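Local coordinates for putative curved DNA-binding protein (Chaetomium thermophilum var. thermophilum DSM 1495, PDB 4IPA) that probably acts in ribosome biogenesis as an Arx1 protein with a methionine aminopeptidase-like fold of the M24 family, and may bind DNA, at residues Thr94-Leu99 and Glu103-Thr108; Gln34-Val39 and Tyr127-Cys132; Glu224-Lys229 and Val327-Glu332. All coordinates share one frame; numbering follows the deposited sequence.

Overall arrangement
Starting from the N terminus, the chain lays down helix 23-46, whose residues 34-39 are met later by strand 127-136; contact 2 closes this loop of some ninety residues and seats the helix on a three-stranded antiparallel sheet. Nested inside it, contact 1 closes a short loop within the connection between strands 79-88 and 115-124. Contact 3 follows in series, joining the loop ahead of strand 230-232 to the edge strand 328-330 of a small sheet. Contact 3 touches both others: T94 OG1 probably hydrogen-bonds to E332 O, and I130 packs on I225. The centres of contacts 2 and 3 lie about 18 Å apart.

Contact 1 (Thr94-Leu99 and Glu103-Thr108); sequences TPYTPL and EKEAAT
E105 turns its carboxylate to the edge of the Y96 ring, where Y96 OH donates a hydrogen bond of 2.6 Å to E105 OE1. The acceptor uses its anti lone pair, and ring and carboxylate lie nearly coplanar, 15° apart. Y96 carries its hydroxyl across to E105 because chi1 (-168°) sets CG opposite the backbone N; P98 CD rests over one ring face, and P98 CB lies 3.9 Å from E105 CB. E105 OE2 accepts from the backbone N of R270, so both carboxylate oxygens are engaged. Next along the chain, A106 is small enough for its CB to sit 3.3 Å from L99 O. T108 then closes the turn: its OG1 and N both donate to E105 O from the same face of the carbonyl plane. One water donates to T108 OG1 and Y96 OH, bridging the two hydroxyls. A phenylalanine in place of Y96 would probably leave E105 OE1 and this water without their phenolic partner. The contact thus fastens the compact turn of 103-108 to residues 96-99, inside the long connection between two antiparallel strands of the M24-type fold.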
# COMPACT_ATOMS: atom_id res chain seq x y z
N THR A 94 10.33 0.92 -0.46
CA THR A 94 9.96 -0.44 -0.80
C THR A 94 9.59 -1.25 0.45
O THR A 94 10.33 -1.25 1.42
CB THR A 94 11.09 -1.15 -1.52
OG1 THR A 94 11.47 -0.38 -2.66
CG2 THR A 94 10.63 -2.54 -1.98
N PRO A 95 8.44 -1.92 0.45
CA PRO A 95 8.07 -2.71 1.63
C PRO A 95 9.18 -3.71 1.97
O PRO A 95 9.61 -4.44 1.08
CB PRO A 95 6.80 -3.45 1.19
CG PRO A 95 6.24 -2.61 0.09
CD PRO A 95 7.41 -1.95 -0.61
N TYR A 96 9.61 -3.73 3.23
CA TYR A 96 10.78 -4.49 3.66
C TYR A 96 10.41 -5.87 4.24
O TYR A 96 9.52 -5.97 5.09
CB TYR A 96 11.55 -3.67 4.70
CG TYR A 96 12.92 -4.20 5.04
CD1 TYR A 96 13.86 -4.45 4.04
CD2 TYR A 96 13.30 -4.42 6.35
CE1 TYR A 96 15.13 -4.93 4.35
CE2 TYR A 96 14.55 -4.90 6.67
CZ TYR A 96 15.47 -5.15 5.66
OH TYR A 96 16.74 -5.62 5.98
N THR A 97 11.09 -6.91 3.78
CA THR A 97 10.83 -8.28 4.27
C THR A 97 12.04 -9.19 3.98
O THR A 97 12.02 -9.99 3.05
CB THR A 97 9.51 -8.87 3.68
OG1 THR A 97 9.45 -10.28 3.92
CG2 THR A 97 9.40 -8.61 2.19
N PRO A 98 13.09 -9.08 4.81
CA PRO A 98 14.41 -9.64 4.50
C PRO A 98 14.54 -11.16 4.68
O PRO A 98 13.68 -11.80 5.29
CB PRO A 98 15.32 -8.90 5.48
CG PRO A 98 14.46 -8.66 6.67
CD PRO A 98 13.05 -8.44 6.14
N LEU A 99 15.62 -11.73 4.15
CA LEU A 99 15.91 -13.16 4.34
C LEU A 99 16.46 -13.46 5.73
O LEU A 99 17.19 -12.66 6.31
CB LEU A 99 16.90 -13.66 3.30
CG LEU A 99 16.42 -13.59 1.85
CD1 LEU A 99 17.42 -14.26 0.93
CD2 LEU A 99 15.05 -14.25 1.73
N GLU A 103 22.36 -12.57 7.43
CA GLU A 103 22.52 -12.42 8.87
C GLU A 103 22.37 -10.99 9.38
O GLU A 103 21.69 -10.76 10.37
CB GLU A 103 23.86 -12.99 9.33
CG GLU A 103 23.85 -14.49 9.56
CD GLU A 103 25.23 -15.03 9.93
OE1 GLU A 103 26.13 -14.21 10.21
OE2 GLU A 103 25.40 -16.27 9.92
N LYS A 104 23.01 -10.04 8.72
CA LYS A 104 22.94 -8.65 9.16
C LYS A 104 21.52 -8.07 9.03
O LYS A 104 20.99 -7.46 9.98
CB LYS A 104 23.96 -7.78 8.39
CG LYS A 104 23.91 -6.30 8.80
CD LYS A 104 24.38 -5.35 7.69
CE LYS A 104 24.34 -3.89 8.15
NZ LYS A 104 23.11 -3.55 8.94
N GLU A 105 20.90 -8.26 7.87
CA GLU A 105 19.54 -7.76 7.67
C GLU A 105 18.57 -8.40 8.66
O GLU A 105 17.74 -7.72 9.25
CB GLU A 105 19.07 -7.99 6.23
CG GLU A 105 19.78 -7.13 5.19
CD GLU A 105 19.02 -7.11 3.86
OE1 GLU A 105 17.84 -6.65 3.86
OE2 GLU A 105 19.59 -7.56 2.82
N ALA A 106 18.68 -9.71 8.85
CA ALA A 106 17.73 -10.44 9.69
C ALA A 106 17.87 -10.10 11.18
O ALA A 106 17.06 -10.54 11.99
CB ALA A 106 17.86 -11.95 9.48
N ALA A 107 18.88 -9.31 11.53
CA ALA A 107 19.09 -8.89 12.92
C ALA A 107 18.65 -7.45 13.13
O ALA A 107 18.69 -6.94 14.25
CB ALA A 107 20.55 -9.07 13.33
N THR A 108 18.24 -6.79 12.05
CA THR A 108 17.68 -5.43 12.14
C THR A 108 16.53 -5.37 13.16
O THR A 108 15.62 -6.20 13.14
CB THR A 108 17.14 -4.97 10.79
OG1 THR A 108 18.14 -5.14 9.78
CG2 THR A 108 16.71 -3.50 10.85
O HOH W 1 18.17 -3.80 7.36

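Contact 2 (Gln34-Val39 and Tyr127-Cys132); sequences QISEKV and YGTIVC
S36 OG is gripped by several groups at once: it accepts a hydrogen bond from T129 OG1 at 2.9 Å, takes another from the backbone N of A122, and donates its own proton to A32 O one turn back in its helix. This buried hydroxyl sits where helix 23-46 packs on the antiparallel sheet of strands 79-88, 115-124 and 127-136, helix packed on sheet as in the pita-bread fold of the M24 family. Serine suits the place because it is short enough to let the helix come close, with S36 CA and V131 CA 6.9 Å apart, yet can both accept and donate.

The torsion of S36 lets OG reach back to A32 while still meeting T129. OG stands beside the backbone N and anti to the carbonyl carbon (chi1 -46°), a setting that lets it fold back to the preceding turn while still facing the strand. T129 answers from the other side with OG1 between its backbone N and carbonyl carbon (chi1 58°), so that the hydroxyl leans to the helix. A threonine also suits a strand, where its branched CB is well tolerated, and its side chain touches A32 and A33 of the same helix.

Two residues along the strand, V131 again points toward the helix, whereas the intervening I130 points away from it and touches L346 of the neighbouring strand 342-352 and Q119 of strand 115-124. Strand 342-352 runs beside this strand, with C132 backbone-bonded to L346. V131 adds an apolar contact beside the polar one: its CG2 lies 4.1 Å from S36 CB.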
# COMPACT_ATOMS: atom_id res chain seq x y z
N GLN A 34 -11.15 -7.86 6.16
CA GLN A 34 -11.26 -8.17 7.58
C GLN A 34 -10.05 -8.96 8.04
O GLN A 34 -9.51 -8.71 9.11
CB GLN A 34 -12.55 -8.94 7.87
CG GLN A 34 -13.82 -8.09 7.80
CD GLN A 34 -15.07 -8.90 8.12
OE1 GLN A 34 -15.50 -9.75 7.34
NE2 GLN A 34 -15.65 -8.65 9.29
N ILE A 35 -9.59 -9.90 7.22
CA ILE A 35 -8.38 -10.64 7.56
C ILE A 35 -7.18 -9.70 7.59
O ILE A 35 -6.40 -9.74 8.54
CB ILE A 35 -8.10 -11.83 6.61
CG1 ILE A 35 -9.05 -12.99 6.90
CG2 ILE A 35 -6.67 -12.31 6.79
CD1 ILE A 35 -8.99 -14.14 5.88
N SER A 36 -7.03 -8.86 6.57
CA SER A 36 -5.85 -7.99 6.50
C SER A 36 -5.83 -7.02 7.67
O SER A 36 -4.79 -6.79 8.25
CB SER A 36 -5.80 -7.20 5.19
OG SER A 36 -6.06 -8.03 4.08
N GLU A 37 -6.98 -6.46 8.01
CA GLU A 37 -7.03 -5.49 9.10
C GLU A 37 -6.73 -6.15 10.45
O GLU A 37 -6.09 -5.54 11.30
CB GLU A 37 -8.36 -4.74 9.13
CG GLU A 37 -8.57 -3.82 7.92
CD GLU A 37 -9.91 -3.08 7.96
OE1 GLU A 37 -10.75 -3.40 8.84
OE2 GLU A 37 -10.13 -2.18 7.12
N LYS A 38 -7.19 -7.38 10.62
CA LYS A 38 -6.92 -8.12 11.86
C LYS A 38 -5.43 -8.49 11.98
O LYS A 38 -4.85 -8.37 13.05
CB LYS A 38 -7.81 -9.36 11.98
CG LYS A 38 -7.34 -10.37 13.03
CD LYS A 38 -8.45 -11.34 13.41
CE LYS A 38 -9.65 -10.58 14.03
NZ LYS A 38 -10.80 -11.46 14.44
N VAL A 39 -4.82 -8.93 10.88
CA VAL A 39 -3.38 -9.23 10.90
C VAL A 39 -2.57 -7.96 11.09
O VAL A 39 -1.53 -7.96 11.76
CB VAL A 39 -2.90 -9.98 9.64
CG1 VAL A 39 -1.39 -10.18 9.70
CG2 VAL A 39 -3.62 -11.35 9.51
N TYR A 127 -9.43 -12.01 -5.34
CA TYR A 127 -9.77 -10.64 -4.96
C TYR A 127 -9.01 -10.23 -3.70
O TYR A 127 -9.29 -10.70 -2.59
CB TYR A 127 -11.30 -10.47 -4.80
CG TYR A 127 -12.04 -10.89 -6.07
CD1 TYR A 127 -11.96 -10.13 -7.23
CD2 TYR A 127 -12.78 -12.07 -6.11
CE1 TYR A 127 -12.61 -10.51 -8.39
CE2 TYR A 127 -13.44 -12.47 -7.28
CZ TYR A 127 -13.35 -11.68 -8.41
OH TYR A 127 -13.99 -12.06 -9.57
N GLY A 128 -8.02 -9.36 -3.90
CA GLY A 128 -7.12 -8.99 -2.82
C GLY A 128 -7.33 -7.61 -2.25
O GLY A 128 -7.76 -6.68 -2.95
N THR A 129 -7.03 -7.47 -0.96
CA THR A 129 -7.00 -6.17 -0.31
C THR A 129 -5.60 -5.99 0.25
O THR A 129 -5.11 -6.86 0.96
CB THR A 129 -7.98 -6.11 0.88
OG1 THR A 129 -7.63 -7.14 1.81
CG2 THR A 129 -9.42 -6.32 0.41
N ILE A 130 -4.96 -4.88 -0.08
CA ILE A 130 -3.67 -4.55 0.50
C ILE A 130 -3.86 -3.34 1.42
O ILE A 130 -4.59 -2.40 1.08
CB ILE A 130 -2.62 -4.26 -0.60
CG1 ILE A 130 -2.50 -5.46 -1.55
CG2 ILE A 130 -1.25 -3.94 0.02
CD1 ILE A 130 -1.51 -5.26 -2.69
N VAL A 131 -3.25 -3.38 2.61
CA VAL A 131 -3.35 -2.28 3.56
C VAL A 131 -1.96 -1.85 4.00
O VAL A 131 -1.05 -2.68 4.07
CB VAL A 131 -4.15 -2.66 4.85
CG1 VAL A 131 -5.58 -3.03 4.52
CG2 VAL A 131 -3.48 -3.81 5.60
N CYS A 132 -1.80 -0.57 4.30
CA CYS A 132 -0.56 -0.07 4.87
C CYS A 132 -0.88 1.03 5.88
O CYS A 132 -1.55 2.01 5.53
CB CYS A 132 0.39 0.49 3.81
SG CYS A 132 1.97 1.19 4.48

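Contact 3 (Glu224-Lys229 and Val327-Glu332); sequences EIEGKK and VFRQYE
The ring of Y331 has R329 CG over one face, 4.3 Å above the plane and offset toward the rim, and E226 OE2 at its edge, in the ring plane. The phenol donates to that carboxylate, with Y331 OH 2.8 Å from E226 OE2. It meets the oxygen from above the carboxylate plane, 49° out of it. The carboxylate and ring planes are 63° apart. Tyrosine fits here because its rigid ring holds the hydroxyl well out from the strand, toward the loop.

E226 comes from the opposite direction, its chain extended beyond CG, which suits a glutamate that must reach across backbones 11.4 Å apart at their closest CA pair, E226 and R329. The start of that reach is steadied by E224, whose OE2 accepts from E226 N at 2.9 Å.

R329 bends at chi3 (-58°) and brings NE within 3.7 Å of E226 OE1. This salt bridge is long, and the oxygen lies well out of the guanidinium plane, so charge attraction alone acts, with no N-H aimed at the oxygen. R275 of strand 273-276 gives the same OE1 a second salt bridge.

The surface contact thus links the loop before strand 230-232 to edge strand 328-330 and the residues just after it. Two arginines and a phenol donor round one carboxylate would probably stabilise E226 in its ionised form.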
# COMPACT_ATOMS: atom_id res chain seq x y z
N GLU A 224 -5.42 -9.68 -9.78
CA GLU A 224 -4.59 -8.56 -10.23
C GLU A 224 -4.53 -7.41 -9.22
O GLU A 224 -5.56 -6.82 -8.86
CB GLU A 224 -5.07 -8.05 -11.60
CG GLU A 224 -4.24 -6.90 -12.17
CD GLU A 224 -2.83 -7.32 -12.54
OE1 GLU A 224 -2.62 -7.67 -13.73
OE2 GLU A 224 -1.94 -7.31 -11.65
N ILE A 225 -3.32 -7.07 -8.78
CA ILE A 225 -3.16 -5.89 -7.93
C ILE A 225 -2.40 -4.76 -8.63
O ILE A 225 -2.08 -3.76 -8.03
CB ILE A 225 -2.56 -6.23 -6.53
CG1 ILE A 225 -1.35 -7.16 -6.65
CG2 ILE A 225 -3.64 -6.87 -5.65
CD1 ILE A 225 -0.18 -6.58 -7.48
N GLU A 226 -2.15 -4.94 -9.93
CA GLU A 226 -1.59 -3.88 -10.76
C GLU A 226 -2.33 -3.81 -12.08
O GLU A 226 -1.77 -4.12 -13.13
CB GLU A 226 -0.10 -4.11 -11.01
CG GLU A 226 0.75 -3.83 -9.78
CD GLU A 226 2.21 -4.17 -9.96
OE1 GLU A 226 2.54 -4.96 -10.88
OE2 GLU A 226 3.03 -3.66 -9.18
N GLY A 227 -3.60 -3.40 -11.99
CA GLY A 227 -4.55 -3.44 -13.10
C GLY A 227 -4.35 -2.45 -14.24
O GLY A 227 -3.29 -1.83 -14.35
N LYS A 228 -5.37 -2.27 -15.07
CA LYS A 228 -5.19 -1.55 -16.34
C LYS A 228 -5.36 -0.05 -16.22
O LYS A 228 -5.22 0.67 -17.19
CB LYS A 228 -6.09 -2.13 -17.44
CG LYS A 228 -7.56 -2.01 -17.17
CD LYS A 228 -8.41 -2.57 -18.30
CE LYS A 228 -9.89 -2.52 -17.94
NZ LYS A 228 -10.79 -3.02 -19.04
N LYS A 229 -5.65 0.42 -15.01
CA LYS A 229 -5.64 1.85 -14.74
C LYS A 229 -4.73 2.11 -13.54
O LYS A 229 -4.64 1.27 -12.64
CB LYS A 229 -7.06 2.37 -14.49
CG LYS A 229 -8.06 1.88 -15.56
CD LYS A 229 -9.44 2.55 -15.49
CE LYS A 229 -10.18 2.27 -14.21
NZ LYS A 229 -11.63 2.64 -14.33
N VAL A 327 9.52 -13.17 -15.91
CA VAL A 327 8.37 -13.92 -15.40
C VAL A 327 8.11 -13.60 -13.93
O VAL A 327 7.00 -13.78 -13.45
CB VAL A 327 8.52 -15.47 -15.57
CG1 VAL A 327 8.73 -15.83 -17.04
CG2 VAL A 327 9.67 -15.99 -14.73
N PHE A 328 9.15 -13.16 -13.21
CA PHE A 328 8.95 -12.50 -11.93
C PHE A 328 9.22 -11.01 -12.14
O PHE A 328 10.15 -10.65 -12.85
CB PHE A 328 9.93 -12.99 -10.86
CG PHE A 328 9.64 -14.36 -10.31
CD1 PHE A 328 8.68 -15.18 -10.86
CD2 PHE A 328 10.35 -14.81 -9.20
CE1 PHE A 328 8.44 -16.44 -10.33
CE2 PHE A 328 10.13 -16.07 -8.67
CZ PHE A 328 9.17 -16.88 -9.23
N ARG A 329 8.39 -10.17 -11.55
CA ARG A 329 8.73 -8.77 -11.39
C ARG A 329 9.48 -8.63 -10.06
O ARG A 329 9.10 -9.20 -9.05
CB ARG A 329 7.48 -7.90 -11.38
CG ARG A 329 7.78 -6.40 -11.20
CD ARG A 329 6.52 -5.54 -11.22
NE ARG A 329 5.77 -5.73 -12.46
CZ ARG A 329 6.06 -5.10 -13.59
NH1 ARG A 329 7.07 -4.24 -13.62
NH2 ARG A 329 5.34 -5.32 -14.68
N GLN A 330 10.56 -7.87 -10.06
CA GLN A 330 11.30 -7.65 -8.83
C GLN A 330 11.03 -6.22 -8.40
O GLN A 330 11.08 -5.32 -9.22
CB GLN A 330 12.79 -7.89 -9.07
CG GLN A 330 13.73 -7.39 -8.00
CD GLN A 330 15.17 -7.31 -8.52
OE1 GLN A 330 16.02 -8.11 -8.16
NE2 GLN A 330 15.43 -6.36 -9.40
N TYR A 331 10.73 -6.03 -7.12
CA TYR A 331 10.58 -4.69 -6.56
C TYR A 331 11.86 -4.31 -5.86
O TYR A 331 12.14 -4.76 -4.74
CB TYR A 331 9.41 -4.62 -5.58
CG TYR A 331 8.10 -4.92 -6.26
CD1 TYR A 331 7.38 -3.91 -6.90
CD2 TYR A 331 7.60 -6.22 -6.32
CE1 TYR A 331 6.19 -4.18 -7.55
CE2 TYR A 331 6.41 -6.50 -6.96
CZ TYR A 331 5.71 -5.48 -7.58
OH TYR A 331 4.52 -5.77 -8.21
N GLU A 332 12.65 -3.49 -6.53
CA GLU A 332 13.94 -3.09 -6.01
C GLU A 332 13.78 -2.36 -4.70
O GLU A 332 12.78 -1.69 -4.47
CB GLU A 332 14.72 -2.22 -7.01
CG GLU A 332 15.83 -2.99 -7.75
CD GLU A 332 16.84 -3.70 -6.79
OE1 GLU A 332 16.97 -3.27 -5.61
OE2 GLU A 332 17.49 -4.68 -7.22